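Local coordinates for protein MYB21 (Trichomonas vaginalis, PDB 3OSG) that binds promoter DNA through two tandem Myb repeats, R2 and R3, and probably acts as a transcription factor for RNA polymerase II, at residues M21-V26 and D50-Y55; T63-E68 and K89-R94. All blocks are in the same frame, centred on the assembly; numbering follows the deposited sequence.

Contact 1 of 2, residues M21-V26 and D50-Y55. With nucleotides of chain B.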
ATOM      1  N   MET A  21       4.621  14.971  -6.707  1.00 33.93           N
ATOM      2  CA  MET A  21       4.042  15.954  -5.810  1.00 38.03           C
ATOM      3  C   MET A  21       4.020  15.481  -4.349  1.00 39.39           C
ATOM      4  O   MET A  21       4.536  16.165  -3.460  1.00 37.52           O
ATOM      5  CB  MET A  21       2.630  16.282  -6.288  1.00 36.08           C
ATOM      6  CG  MET A  21       2.024  17.511  -5.668  1.00 39.30           C
ATOM      7  SD  MET A  21       0.744  18.232  -6.720  1.00 51.25           S
ATOM      8  CE  MET A  21      -0.096  19.250  -5.512  1.00 38.25           C
ATOM      9  N   LEU A  22       3.449  14.302  -4.102  1.00 35.54           N
ATOM     10  CA  LEU A  22       3.292  13.811  -2.730  1.00 32.54           C
ATOM     11  C   LEU A  22       4.638  13.627  -2.050  1.00 33.40           C
ATOM     12  O   LEU A  22       4.814  13.996  -0.885  1.00 33.50           O
ATOM     13  CB  LEU A  22       2.516  12.488  -2.711  1.00 33.04           C
ATOM     14  CG  LEU A  22       1.613  12.184  -1.502  1.00 35.08           C
ATOM     15  CD1 LEU A  22       1.110  10.746  -1.515  1.00 26.13           C
ATOM     16  CD2 LEU A  22       2.285  12.470  -0.193  1.00 32.83           C
ATOM     17  N   LYS A  23       5.584  13.036  -2.771  1.00 37.35           N
ATOM     18  CA  LYS A  23       6.930  12.827  -2.239  1.00 39.35           C
ATOM     19  C   LYS A  23       7.564  14.159  -1.808  1.00 39.17           C
ATOM     20  O   LYS A  23       8.255  14.223  -0.796  1.00 35.00           O
ATOM     21  CB  LYS A  23       7.826  12.152  -3.274  1.00 42.26           C
ATOM     22  CG  LYS A  23       7.386  10.772  -3.721  1.00 42.80           C
ATOM     23  CD  LYS A  23       8.263  10.303  -4.881  1.00 42.60           C
ATOM     24  CE  LYS A  23       7.686   9.061  -5.560  1.00 47.54           C
ATOM     25  NZ  LYS A  23       8.303   8.783  -6.897  1.00 51.21           N
ATOM     26  N   ARG A  24       7.327  15.206  -2.591  1.00 39.25           N
ATOM     27  CA  ARG A  24       7.832  16.543  -2.280  1.00 41.32           C
ATOM     28  C   ARG A  24       7.172  17.093  -1.028  1.00 40.52           C
ATOM     29  O   ARG A  24       7.843  17.601  -0.125  1.00 40.08           O
ATOM     30  CB  ARG A  24       7.569  17.502  -3.441  1.00 38.27           C
ATOM     31  CG  ARG A  24       8.436  17.274  -4.657  1.00 46.47           C
ATOM     32  CD  ARG A  24       8.127  18.285  -5.755  1.00 46.83           C
ATOM     33  NE  ARG A  24       8.441  17.744  -7.078  1.00 55.02           N
ATOM     34  CZ  ARG A  24       7.533  17.344  -7.967  1.00 54.70           C
ATOM     35  NH1 ARG A  24       6.234  17.435  -7.695  1.00 51.43           N
ATOM     36  NH2 ARG A  24       7.929  16.864  -9.141  1.00 60.76           N
ATOM     37  N   ALA A  25       5.850  16.984  -0.988  1.00 39.08           N
ATOM     38  CA  ALA A  25       5.067  17.465   0.139  1.00 37.54           C
ATOM     39  C   ALA A  25       5.496  16.811   1.443  1.00 36.54           C
ATOM     40  O   ALA A  25       5.514  17.451   2.492  1.00 38.64           O
ATOM     41  CB  ALA A  25       3.590  17.242  -0.115  1.00 34.96           C
ATOM     42  N   VAL A  26       5.853  15.541   1.383  1.00 34.84           N
ATOM     43  CA  VAL A  26       6.289  14.840   2.582  1.00 34.97           C
ATOM     44  C   VAL A  26       7.678  15.295   3.039  1.00 37.60           C
ATOM     45  O   VAL A  26       7.928  15.477   4.229  1.00 37.84           O
ATOM     46  CB  VAL A  26       6.284  13.331   2.373  1.00 33.16           C
ATOM     47  CG1 VAL A  26       7.138  12.654   3.442  1.00 35.72           C
ATOM     48  CG2 VAL A  26       4.852  12.809   2.395  1.00 32.04           C
ATOM     49  N   ASP A  50      -2.342   7.065   2.822  1.00 21.58           N
ATOM     50  CA  ASP A  50      -2.337   5.684   2.331  1.00 21.48           C
ATOM     51  C   ASP A  50      -1.350   5.505   1.182  1.00 23.11           C
ATOM     52  O   ASP A  50      -0.595   4.535   1.134  1.00 25.93           O
ATOM     53  CB  ASP A  50      -3.727   5.261   1.837  1.00 22.24           C
ATOM     54  CG  ASP A  50      -4.700   4.921   2.964  1.00 25.52           C
ATOM     55  OD1 ASP A  50      -4.311   4.877   4.153  1.00 23.09           O
ATOM     56  OD2 ASP A  50      -5.885   4.679   2.639  1.00 21.95           O
ATOM     57  N   ARG A  51      -1.377   6.429   0.234  1.00 19.84           N
ATOM     58  CA  ARG A  51      -0.488   6.353  -0.905  1.00 20.70           C
ATOM     59  C   ARG A  51       0.968   6.360  -0.450  1.00 24.89           C
ATOM     60  O   ARG A  51       1.771   5.540  -0.892  1.00 24.53           O
ATOM     61  CB  ARG A  51      -0.764   7.492  -1.879  1.00 21.95           C
ATOM     62  CG  ARG A  51       0.027   7.382  -3.182  1.00 22.66           C
ATOM     63  CD  ARG A  51      -0.289   6.083  -3.943  1.00 21.42           C
ATOM     64  NE  ARG A  51       0.504   6.001  -5.163  1.00 22.50           N
ATOM     65  CZ  ARG A  51       0.621   4.920  -5.923  1.00 28.26           C
ATOM     66  NH1 ARG A  51      -0.008   3.799  -5.591  1.00 21.15           N
ATOM     67  NH2 ARG A  51       1.371   4.968  -7.024  1.00 26.80           N
ATOM     68  N   TRP A  52       1.310   7.271   0.455  1.00 23.61           N
ATOM     69  CA  TRP A  52       2.678   7.321   0.954  1.00 23.35           C
ATOM     70  C   TRP A  52       3.069   6.058   1.720  1.00 23.72           C
ATOM     71  O   TRP A  52       4.066   5.407   1.405  1.00 29.10           O
ATOM     72  CB  TRP A  52       2.910   8.561   1.818  1.00 24.98           C
ATOM     73  CG  TRP A  52       4.237   8.509   2.522  1.00 27.49           C
ATOM     74  CD1 TRP A  52       4.482   8.023   3.772  1.00 27.13           C
ATOM     75  CD2 TRP A  52       5.503   8.924   1.997  1.00 27.41           C
ATOM     76  NE1 TRP A  52       5.823   8.124   4.069  1.00 30.38           N
ATOM     77  CE2 TRP A  52       6.472   8.675   2.994  1.00 33.44           C
ATOM     78  CE3 TRP A  52       5.908   9.489   0.788  1.00 29.70           C
ATOM     79  CZ2 TRP A  52       7.825   8.974   2.816  1.00 33.60           C
ATOM     80  CZ3 TRP A  52       7.249   9.783   0.606  1.00 36.04           C
ATOM     81  CH2 TRP A  52       8.195   9.521   1.616  1.00 37.49           C
ATOM     82  N   LYS A  53       2.261   5.690   2.696  1.00 19.88           N
ATOM     83  CA  LYS A  53       2.610   4.590   3.586  1.00 25.32           C
ATOM     84  C   LYS A  53       2.739   3.252   2.859  1.00 26.34           C
ATOM     85  O   LYS A  53       3.624   2.462   3.168  1.00 29.35           O
ATOM     86  CB  LYS A  53       1.592   4.500   4.719  1.00 26.04           C
ATOM     87  CG  LYS A  53       1.866   3.406   5.751  1.00 36.19           C
ATOM     88  CD  LYS A  53       0.810   3.432   6.860  1.00 42.08           C
ATOM     89  CE  LYS A  53       1.082   2.367   7.938  1.00 51.62           C
ATOM     90  NZ  LYS A  53       1.047   0.957   7.387  1.00 46.15           N
ATOM     91  N   ASN A  54       1.877   3.014   1.880  1.00 21.29           N
ATOM     92  CA  ASN A  54       1.830   1.712   1.214  1.00 25.48           C
ATOM     93  C   ASN A  54       2.512   1.669  -0.144  1.00 25.85           C
ATOM     94  O   ASN A  54       2.754   0.589  -0.681  1.00 25.26           O
ATOM     95  CB  ASN A  54       0.380   1.249   1.042  1.00 21.38           C
ATOM     96  CG  ASN A  54      -0.339   1.104   2.358  1.00 24.65           C
ATOM     97  OD1 ASN A  54       0.045   0.297   3.206  1.00 27.48           O
ATOM     98  ND2 ASN A  54      -1.386   1.896   2.547  1.00 22.32           N
ATOM     99  N   TYR A  55       2.815   2.822  -0.725  1.00 24.95           N
ATOM    100  CA  TYR A  55       3.384   2.809  -2.077  1.00 28.39           C
ATOM    101  C   TYR A  55       4.617   3.685  -2.332  1.00 33.21           C
ATOM    102  O   TYR A  55       5.486   3.298  -3.114  1.00 34.71           O
ATOM    103  CB  TYR A  55       2.291   3.053  -3.131  1.00 28.10           C
ATOM    104  CG  TYR A  55       1.269   1.938  -3.098  1.00 26.49           C
ATOM    105  CD1 TYR A  55       1.495   0.748  -3.777  1.00 22.19           C
ATOM    106  CD2 TYR A  55       0.112   2.058  -2.338  1.00 19.75           C
ATOM    107  CE1 TYR A  55       0.593  -0.280  -3.719  1.00 22.49           C
ATOM    108  CE2 TYR A  55      -0.807   1.043  -2.279  1.00 21.08           C
ATOM    109  CZ  TYR A  55      -0.561  -0.132  -2.967  1.00 21.57           C
ATOM    110  OH  TYR A  55      -1.457  -1.160  -2.900  1.00 19.10           O
TER
ATOM    111  P    DA B   5      -1.066  -2.752  -6.000  1.00 22.54           P
ATOM    112  OP1  DA B   5       0.117  -2.766  -6.863  1.00 22.96           O
ATOM    113  OP2  DA B   5      -0.975  -3.158  -4.581  1.00 21.96           O
ATOM    114  O5'  DA B   5      -1.683  -1.278  -6.062  1.00 22.85           O
ATOM    115  C5'  DA B   5      -1.971  -0.736  -7.335  1.00 20.91           C
ATOM    116  C4'  DA B   5      -3.059   0.303  -7.217  1.00 22.99           C
ATOM    117  O4'  DA B   5      -4.312  -0.362  -6.912  1.00 18.55           O
ATOM    118  C3'  DA B   5      -2.860   1.323  -6.093  1.00 22.18           C
ATOM    119  O3'  DA B   5      -3.435   2.550  -6.512  1.00 21.04           O
ATOM    120  C2'  DA B   5      -3.650   0.730  -4.934  1.00 16.98           C
ATOM    121  C1'  DA B   5      -4.806   0.050  -5.655  1.00 19.18           C
ATOM    122  N9   DA B   5      -5.272  -1.167  -4.993  1.00 18.87           N
ATOM    123  C8   DA B   5      -4.497  -2.112  -4.384  1.00 18.43           C
ATOM    124  N7   DA B   5      -5.174  -3.115  -3.868  1.00 18.60           N
ATOM    125  C5   DA B   5      -6.481  -2.826  -4.185  1.00 17.14           C
ATOM    126  C6   DA B   5      -7.681  -3.517  -3.938  1.00 18.06           C
ATOM    127  N6   DA B   5      -7.721  -4.683  -3.283  1.00 18.69           N
ATOM    128  N1   DA B   5      -8.824  -2.975  -4.387  1.00 17.96           N
ATOM    129  C2   DA B   5      -8.766  -1.816  -5.057  1.00 19.37           C
ATOM    130  N3   DA B   5      -7.685  -1.073  -5.345  1.00 19.53           N
ATOM    131  C4   DA B   5      -6.564  -1.630  -4.881  1.00 18.90           C
ATOM    132  P    DT B   6      -3.574   3.843  -5.584  1.00 20.63           P
ATOM    133  OP1  DT B   6      -3.461   4.944  -6.570  1.00 21.26           O
ATOM    134  OP2  DT B   6      -2.676   3.769  -4.409  1.00 19.96           O
ATOM    135  O5'  DT B   6      -5.066   3.790  -5.014  1.00 19.05           O
ATOM    136  C5'  DT B   6      -6.170   3.880  -5.918  1.00 21.62           C
ATOM    137  C4'  DT B   6      -7.485   3.592  -5.205  1.00 20.01           C
ATOM    138  O4'  DT B   6      -7.398   2.324  -4.541  1.00 18.97           O
ATOM    139  C3'  DT B   6      -7.937   4.552  -4.107  1.00 22.40           C
ATOM    140  O3'  DT B   6      -9.158   5.092  -4.581  1.00 19.61           O
ATOM    141  C2'  DT B   6      -8.139   3.690  -2.842  1.00 18.48           C
ATOM    142  C1'  DT B   6      -8.320   2.316  -3.470  1.00 19.20           C
ATOM    143  N1   DT B   6      -7.922   1.130  -2.669  1.00 19.32           N
ATOM    144  C2   DT B   6      -8.879   0.221  -2.298  1.00 17.23           C
ATOM    145  O2   DT B   6     -10.051   0.368  -2.556  1.00 18.31           O
ATOM    146  N3   DT B   6      -8.423  -0.862  -1.595  1.00 16.11           N
ATOM    147  C4   DT B   6      -7.126  -1.114  -1.231  1.00 18.20           C
ATOM    148  O4   DT B   6      -6.837  -2.113  -0.600  1.00 18.41           O
ATOM    149  C5   DT B   6      -6.146  -0.125  -1.638  1.00 22.72           C
ATOM    150  C7   DT B   6      -4.686  -0.295  -1.289  1.00 19.04           C
ATOM    151  C6   DT B   6      -6.590   0.939  -2.334  1.00 21.06           C
TER

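Contact 2 of 2, residues T63-E68 and K89-R94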
ATOM      1  N   THR A  63       9.756  -4.872  -5.708  1.00 42.58           N
ATOM      2  CA  THR A  63      10.114  -6.107  -6.385  1.00 45.79           C
ATOM      3  C   THR A  63       8.983  -7.125  -6.252  1.00 42.29           C
ATOM      4  O   THR A  63       8.266  -7.137  -5.253  1.00 43.26           O
ATOM      5  CB  THR A  63      11.399  -6.684  -5.800  1.00 46.58           C
ATOM      6  OG1 THR A  63      11.173  -7.069  -4.438  1.00 46.57           O
ATOM      7  CG2 THR A  63      12.496  -5.639  -5.841  1.00 47.90           C
ATOM      8  N   PRO A  64       8.804  -7.972  -7.270  1.00 41.28           N
ATOM      9  CA  PRO A  64       7.742  -8.978  -7.230  1.00 40.31           C
ATOM     10  C   PRO A  64       7.905  -9.880  -6.021  1.00 39.14           C
ATOM     11  O   PRO A  64       9.014 -10.002  -5.502  1.00 37.26           O
ATOM     12  CB  PRO A  64       7.973  -9.779  -8.518  1.00 43.71           C
ATOM     13  CG  PRO A  64       8.643  -8.805  -9.440  1.00 46.66           C
ATOM     14  CD  PRO A  64       9.532  -7.978  -8.551  1.00 41.23           C
ATOM     15  N   TRP A  65       6.801 -10.476  -5.577  1.00 33.34           N
ATOM     16  CA  TRP A  65       6.802 -11.456  -4.505  1.00 35.99           C
ATOM     17  C   TRP A  65       7.569 -12.691  -4.938  1.00 40.02           C
ATOM     18  O   TRP A  65       7.347 -13.221  -6.026  1.00 37.01           O
ATOM     19  CB  TRP A  65       5.368 -11.847  -4.141  1.00 34.02           C
ATOM     20  CG  TRP A  65       4.739 -10.884  -3.193  1.00 35.91           C
ATOM     21  CD1 TRP A  65       4.350  -9.611  -3.465  1.00 39.40           C
ATOM     22  CD2 TRP A  65       4.435 -11.112  -1.811  1.00 34.68           C
ATOM     23  NE1 TRP A  65       3.826  -9.024  -2.338  1.00 37.39           N
ATOM     24  CE2 TRP A  65       3.867  -9.926  -1.309  1.00 34.91           C
ATOM     25  CE3 TRP A  65       4.594 -12.199  -0.950  1.00 35.28           C
ATOM     26  CZ2 TRP A  65       3.451  -9.800   0.008  1.00 31.38           C
ATOM     27  CZ3 TRP A  65       4.180 -12.072   0.355  1.00 37.08           C
ATOM     28  CH2 TRP A  65       3.610 -10.883   0.822  1.00 34.16           C
ATOM     29  N   THR A  66       8.473 -13.128  -4.074  1.00 35.32           N
ATOM     30  CA  THR A  66       9.315 -14.278  -4.334  1.00 37.15           C
ATOM     31  C   THR A  66       8.623 -15.518  -3.778  1.00 37.14           C
ATOM     32  O   THR A  66       7.732 -15.412  -2.942  1.00 34.58           O
ATOM     33  CB  THR A  66      10.651 -14.120  -3.618  1.00 39.46           C
ATOM     34  OG1 THR A  66      10.456 -14.326  -2.218  1.00 36.05           O
ATOM     35  CG2 THR A  66      11.212 -12.727  -3.833  1.00 39.60           C
ATOM     36  N   ALA A  67       9.028 -16.697  -4.241  1.00 37.80           N
ATOM     37  CA  ALA A  67       8.412 -17.929  -3.764  1.00 34.68           C
ATOM     38  C   ALA A  67       8.703 -18.165  -2.274  1.00 35.50           C
ATOM     39  O   ALA A  67       7.910 -18.790  -1.563  1.00 31.24           O
ATOM     40  CB  ALA A  67       8.851 -19.130  -4.634  1.00 41.31           C
ATOM     41  N   GLU A  68       9.830 -17.644  -1.801  1.00 33.94           N
ATOM     42  CA  GLU A  68      10.171 -17.737  -0.389  1.00 37.65           C
ATOM     43  C   GLU A  68       9.201 -16.898   0.437  1.00 37.49           C
ATOM     44  O   GLU A  68       8.727 -17.333   1.490  1.00 38.53           O
ATOM     45  CB  GLU A  68      11.621 -17.293  -0.138  1.00 41.65           C
ATOM     46  CG  GLU A  68      12.668 -18.035  -0.986  1.00 48.03           C
ATOM     47  CD  GLU A  68      12.680 -17.605  -2.460  1.00 49.52           C
ATOM     48  OE1 GLU A  68      12.405 -16.420  -2.744  1.00 50.06           O
ATOM     49  OE2 GLU A  68      12.976 -18.447  -3.338  1.00 54.09           O
ATOM     50  N   LYS A  89       4.788  -7.570   9.743  1.00 31.15           N
ATOM     51  CA  LYS A  89       6.009  -7.336  10.504  1.00 38.38           C
ATOM     52  C   LYS A  89       7.149  -8.207   9.956  1.00 39.69           C
ATOM     53  O   LYS A  89       8.298  -7.763   9.862  1.00 38.41           O
ATOM     54  CB  LYS A  89       5.783  -7.652  11.983  1.00 39.32           C
ATOM     55  CG  LYS A  89       4.890  -6.678  12.739  1.00 43.64           C
ATOM     56  CD  LYS A  89       5.579  -5.338  12.914  1.00 54.02           C
ATOM     57  CE  LYS A  89       4.942  -4.530  14.044  1.00 57.81           C
ATOM     58  NZ  LYS A  89       5.766  -3.331  14.381  1.00 63.39           N
ATOM     59  N   PHE A  90       6.821  -9.446   9.588  1.00 39.18           N
ATOM     60  CA  PHE A  90       7.826 -10.393   9.090  1.00 40.21           C
ATOM     61  C   PHE A  90       8.219 -10.200   7.622  1.00 42.04           C
ATOM     62  O   PHE A  90       9.017 -10.969   7.093  1.00 40.04           O
ATOM     63  CB  PHE A  90       7.374 -11.837   9.328  1.00 36.70           C
ATOM     64  CG  PHE A  90       7.033 -12.128  10.760  1.00 38.02           C
ATOM     65  CD1 PHE A  90       5.721 -12.094  11.196  1.00 38.08           C
ATOM     66  CD2 PHE A  90       8.033 -12.412  11.676  1.00 42.88           C
ATOM     67  CE1 PHE A  90       5.409 -12.348  12.522  1.00 44.14           C
ATOM     68  CE2 PHE A  90       7.732 -12.667  13.000  1.00 42.38           C
ATOM     69  CZ  PHE A  90       6.421 -12.638  13.427  1.00 44.60           C
ATOM     70  N   PHE A  91       7.678  -9.171   6.971  1.00 37.40           N
ATOM     71  CA  PHE A  91       7.956  -8.936   5.557  1.00 36.82           C
ATOM     72  C   PHE A  91       8.507  -7.537   5.324  1.00 37.79           C
ATOM     73  O   PHE A  91       7.761  -6.593   5.066  1.00 35.65           O
ATOM     74  CB  PHE A  91       6.701  -9.166   4.709  1.00 37.75           C
ATOM     75  CG  PHE A  91       6.182 -10.583   4.759  1.00 35.58           C
ATOM     76  CD1 PHE A  91       6.498 -11.485   3.759  1.00 35.38           C
ATOM     77  CD2 PHE A  91       5.386 -11.008   5.805  1.00 33.96           C
ATOM     78  CE1 PHE A  91       6.023 -12.781   3.801  1.00 34.79           C
ATOM     79  CE2 PHE A  91       4.905 -12.305   5.857  1.00 34.56           C
ATOM     80  CZ  PHE A  91       5.226 -13.194   4.852  1.00 34.98           C
ATOM     81  N   PRO A  92       9.828  -7.394   5.424  1.00 37.28           N
ATOM     82  CA  PRO A  92      10.455  -6.098   5.176  1.00 40.87           C
ATOM     83  C   PRO A  92      10.084  -5.553   3.802  1.00 42.94           C
ATOM     84  O   PRO A  92      10.358  -6.192   2.788  1.00 42.17           O
ATOM     85  CB  PRO A  92      11.956  -6.417   5.232  1.00 42.84           C
ATOM     86  CG  PRO A  92      12.052  -7.898   5.140  1.00 43.54           C
ATOM     87  CD  PRO A  92      10.814  -8.424   5.769  1.00 40.77           C
ATOM     88  N   GLY A  93       9.467  -4.380   3.773  1.00 41.58           N
ATOM     89  CA  GLY A  93       9.157  -3.742   2.513  1.00 39.12           C
ATOM     90  C   GLY A  93       7.729  -3.982   2.058  1.00 37.44           C
ATOM     91  O   GLY A  93       7.333  -3.484   1.009  1.00 34.19           O
ATOM     92  N   ARG A  94       6.964  -4.736   2.846  1.00 32.15           N
ATOM     93  CA  ARG A  94       5.564  -5.015   2.537  1.00 30.49           C
ATOM     94  C   ARG A  94       4.714  -4.574   3.709  1.00 29.47           C
ATOM     95  O   ARG A  94       5.139  -4.683   4.851  1.00 32.19           O
ATOM     96  CB  ARG A  94       5.347  -6.516   2.324  1.00 33.11           C
ATOM     97  CG  ARG A  94       6.602  -7.274   1.930  1.00 37.94           C
ATOM     98  CD  ARG A  94       6.478  -7.939   0.571  1.00 38.27           C
ATOM     99  NE  ARG A  94       6.458  -6.979  -0.529  1.00 41.59           N
ATOM    100  CZ  ARG A  94       6.951  -7.215  -1.746  1.00 41.13           C
ATOM    101  NH1 ARG A  94       7.518  -8.380  -2.040  1.00 44.71           N
ATOM    102  NH2 ARG A  94       6.871  -6.284  -2.680  1.00 39.98           N
TER

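Contact 1 of 2, residues M21-V26 and D50-Y55
W52 lays its indole against V26 on one side of helix 45-56, while R51 and Y55 of the same helix hold DNA backbone, so a single helical turn both packs against helix 16-29 and grips the nucleic acid. Helices 16-29 and 45-56 pack together within a Myb-like DNA-binding domain, of the helix-turn-helix clan; the short segments run nearly perpendicular, at 95°, with axes 10.7 Å apart. CG1 of V26 sits over the six-membered ring of W52, 3.8 Å from its centroid, a CH-pi contact suited to a compact branched side chain. The indole reaches it because CG lies anti to the backbone N (chi1 170°), and W33 of helix 33-38 also meets the ring. Alongside, the buried L22 packs its CD1 on the aliphatic start of R51, 3.8 Å from CB. Beyond that apolar stem the arginine bends at chi2 (60°), carrying its guanidinium to a salt bridge with D19 as well as to DNA, so the long chain links helix 16-29 to a phosphate. R51 NH1 donates a bent hydrogen bond of 2.9 Å to OP2 of DT6 of chain B, and Y55 OH gives one of 2.7 Å to OP2 of DA5 of chain B.

Contact 2 of 2, residues T63-E68 and K89-R94
R94 stacks flat on W65 in a cation-pi contact between the loop leading into helix 67-80 and the turn that joins helix 84-88 to helix 96-109. The guanidinium and indole planes are only 3° apart, and R94 CZ stands 4.0 Å from the centroid of the five-membered ring of W65. A wide, electron-rich indole suits a flat cation, and the methylene stem is used too: R94 CD rests 3.6 Å from W65 CZ2, over the benzo part of the same face. Bends at chi2 and chi3 fold the arginine back over the ring. The edge of the guanidinium is held as well, since R94 NH2 donates to T63 O at 3.0 Å in an almost straight bond (167°), with the carbonyl oxygen in the guanidinium plane. NH1 forms a salt bridge with E69, so stacking, a backbone carbonyl and a carboxylate together fix the group's rotation. F91 extends the apolar side, its CE1 4.0 Å from W65 CZ3 with the two rings oblique, and I99 of helix 96-109 touches all three side chains. The type II turn from F91 to R94 places G93 at positive phi, where glycine fits readily, and is closed by the hydrogen bond from R94 N to F91 O. A tryptophan just before a helix, as W65 is before helix 67-80, where it packs against I99, is typical of Myb-like DNA-binding domains.

From the N terminus, the chain first runs along helix 16-29, passes through helix 33-38 and returns on helix 45-56, where contact 1 closes the first loop. Contact 2 opens only after that, at the approach to helix 67-80, and closes beyond helix 84-88, just ahead of helix 96-109. The two loops therefore follow in series, neither nesting nor crossing. The centres of the two contacts are about 20 Å apart, their nearest atoms about 6 Å, without touching. Contact 1 ties helix 16-29 to helix 45-56; contact 2 ties the approach to helix 67-80 to the loop before helix 96-109. N54 with T95 and Y55 with H98 join helix 45-56 to T95 and helix 96-109.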